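Local coordinates for geobacter metallireducens SMUG1 (Geobacter metallireducens, PDB 5H9I), which belongs to the uracil-DNA glycosylase superfamily as a SMUG1 protein and binds xanthine in a pocket of its alpha/beta fold, at residues R210-S215 with A226-R231. Residues are numbered along the deposited sequence; the frame is centred on the assembly and turned at random.
With XAN (xanthine), chain B.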
loop_
_atom_site.group_PDB
_atom_site.type_symbol
_atom_site.label_atom_id
_atom_site.label_comp_id
_atom_site.label_asym_id
_atom_site.label_seq_id
_atom_site.Cartn_x
_atom_site.Cartn_y
_atom_site.Cartn_z
ATOM N N ARG A 210 2.943 14.869 -1.043
ATOM C CA ARG A 210 1.646 14.322 -0.713
ATOM C C ARG A 210 0.717 14.534 -1.890
ATOM O O ARG A 210 0.778 15.533 -2.496
ATOM C CB ARG A 210 1.042 15.060 0.521
ATOM C CG ARG A 210 -0.390 14.630 0.874
ATOM C CD ARG A 210 -1.172 15.386 1.974
ATOM N NE ARG A 210 -1.537 16.802 1.706
ATOM C CZ ARG A 210 -2.636 17.316 1.090
ATOM N NH1 ARG A 210 -2.715 18.633 1.017
ATOM N NH2 ARG A 210 -3.678 16.615 0.562
ATOM N N ILE A 211 -0.141 13.565 -2.159
ATOM C CA ILE A 211 -1.339 13.826 -2.885
ATOM C C ILE A 211 -2.585 13.524 -2.019
ATOM O O ILE A 211 -2.540 12.723 -1.061
ATOM C CB ILE A 211 -1.446 13.029 -4.201
ATOM C CG1 ILE A 211 -1.479 11.550 -3.972
ATOM C CG2 ILE A 211 -0.391 13.567 -5.217
ATOM C CD1 ILE A 211 -1.850 10.749 -5.235
ATOM N N ILE A 212 -3.682 14.150 -2.404
ATOM C CA ILE A 212 -4.966 13.876 -1.738
ATOM C C ILE A 212 -5.221 12.348 -1.804
ATOM O O ILE A 212 -5.040 11.717 -2.853
ATOM C CB ILE A 212 -6.062 14.707 -2.427
ATOM C CG1 ILE A 212 -7.374 14.494 -1.795
ATOM C CG2 ILE A 212 -6.035 14.526 -3.903
ATOM C CD1 ILE A 212 -8.379 15.586 -2.322
ATOM N N HIS A 213 -5.807 11.829 -0.741
ATOM C CA HIS A 213 -6.236 10.441 -0.745
ATOM C C HIS A 213 -7.548 10.306 -1.509
ATOM O O HIS A 213 -8.417 11.179 -1.435
ATOM C CB HIS A 213 -6.414 10.000 0.686
ATOM C CG HIS A 213 -6.578 8.539 0.837
ATOM N ND1 HIS A 213 -7.743 7.895 0.478
ATOM C CD2 HIS A 213 -5.717 7.590 1.261
ATOM C CE1 HIS A 213 -7.591 6.601 0.700
ATOM N NE2 HIS A 213 -6.402 6.412 1.210
ATOM N N PRO A 214 -7.707 9.241 -2.271
ATOM C CA PRO A 214 -8.874 9.081 -3.164
ATOM C C PRO A 214 -10.179 8.674 -2.461
ATOM O O PRO A 214 -11.147 8.586 -3.221
ATOM C CB PRO A 214 -8.381 8.014 -4.190
ATOM C CG PRO A 214 -7.408 7.182 -3.436
ATOM C CD PRO A 214 -6.665 8.198 -2.607
ATOM N N SER A 215 -10.167 8.399 -1.195
ATOM C CA SER A 215 -11.428 7.924 -0.553
ATOM C C SER A 215 -12.536 8.957 -0.587
ATOM O O SER A 215 -12.308 10.189 -0.588
ATOM C CB SER A 215 -11.290 7.281 0.784
ATOM O OG SER A 215 -11.597 8.139 1.756
ATOM N N ALA A 226 -8.891 13.208 -9.533
ATOM C CA ALA A 226 -7.818 13.115 -10.521
ATOM C C ALA A 226 -7.273 14.476 -10.831
ATOM O O ALA A 226 -6.051 14.695 -10.832
ATOM C CB ALA A 226 -8.374 12.423 -11.786
ATOM N N GLY A 227 -8.168 15.489 -11.038
ATOM C CA GLY A 227 -7.665 16.826 -11.265
ATOM C C GLY A 227 -6.931 17.469 -10.158
ATOM O O GLY A 227 -5.948 18.170 -10.292
ATOM N N THR A 228 -7.311 17.131 -8.929
ATOM C CA THR A 228 -6.683 17.606 -7.782
ATOM C C THR A 228 -5.265 16.996 -7.632
ATOM O O THR A 228 -4.282 17.649 -7.387
ATOM C CB THR A 228 -7.502 17.304 -6.503
ATOM O OG1 THR A 228 -8.820 17.947 -6.616
ATOM C CG2 THR A 228 -6.833 17.836 -5.324
ATOM N N ALA A 229 -5.222 15.685 -7.765
ATOM C CA ALA A 229 -3.944 15.017 -7.633
ATOM C C ALA A 229 -2.996 15.426 -8.738
ATOM O O ALA A 229 -1.800 15.544 -8.532
ATOM C CB ALA A 229 -4.183 13.481 -7.717
ATOM N N LEU A 230 -3.578 15.660 -9.865
ATOM C CA LEU A 230 -2.758 16.051 -11.032
ATOM C C LEU A 230 -2.139 17.404 -10.798
ATOM O O LEU A 230 -0.899 17.610 -11.025
ATOM C CB LEU A 230 -3.560 15.808 -12.342
ATOM C CG LEU A 230 -2.964 16.075 -13.625
ATOM C CD1 LEU A 230 -1.890 14.973 -13.750
ATOM C CD2 LEU A 230 -4.004 16.044 -14.747
ATOM N N ARG A 231 -2.867 18.358 -10.216
ATOM C CA ARG A 231 -2.319 19.596 -9.745
ATOM C C ARG A 231 -1.226 19.520 -8.693
ATOM O O ARG A 231 -0.173 20.128 -8.783
ATOM C CB ARG A 231 -3.448 20.572 -9.227
ATOM C CG ARG A 231 -2.915 21.781 -8.439
ATOM C CD ARG A 231 -3.990 22.850 -8.125
ATOM N NE ARG A 231 -4.995 22.339 -7.198
ATOM C CZ ARG A 231 -4.767 22.050 -5.925
ATOM N NH1 ARG A 231 -3.563 22.248 -5.389
ATOM N NH2 ARG A 231 -5.768 21.600 -5.166
HETATM N N9 XAN B . -7.388 1.807 0.062
HETATM C C4 XAN B . -6.121 1.547 0.227
HETATM N N3 XAN B . -5.299 0.588 -0.188
HETATM C C2 XAN B . -4.088 0.610 0.150
HETATM O O2 XAN B . -3.378 -0.299 -0.195
HETATM N N1 XAN B . -3.544 1.606 0.864
HETATM C C6 XAN B . -4.227 2.617 1.308
HETATM O O6 XAN B . -3.752 3.511 2.017
HETATM C C5 XAN B . -5.596 2.614 1.034
HETATM N N7 XAN B . -6.584 3.448 1.321
HETATM C C8 XAN B . -7.664 2.964 0.730
#
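At the end of edge strand 207-211, where the chain leaves the parallel sheet for the xanthine pocket, Ile211 and Ile212 pack on helix 219-235. CG2 of Ile212 lies 3.7 Å from CG2 of Thr228, the two side chains crossing at about a right angle, and CD1 of Ile212 comes within 4.1 Å of the same methyl. With CG1 anti to the backbone N (chi1 -179°), Ile212 has CG2 between N and the carbonyl carbon, and this branch also meets CB of Ala229 at 4.4 Å. Ile211 touches that alanine too, its CD1 4.4 Å from Ala229 CB. No hydrogen bond joins the two segments; Thr228 OG1 bonds back to Asp224 O, leaving its methyl to the isoleucine. Polar ties come from the same helix: Gln232 bonds Ile212 N, and Trp225 bonds Ile212 O. In this fold of the uracil-DNA glycosylase superfamily, the loop after the strand carries His213 into the ligand site. Its NE2 donates to xanthine N7 (3.0 Å, a bent 137°), while ND1 accepts from Ser215 N at 3.0 Å, near the ring plane. Pro214 CD covers one ring face, offset toward the rim.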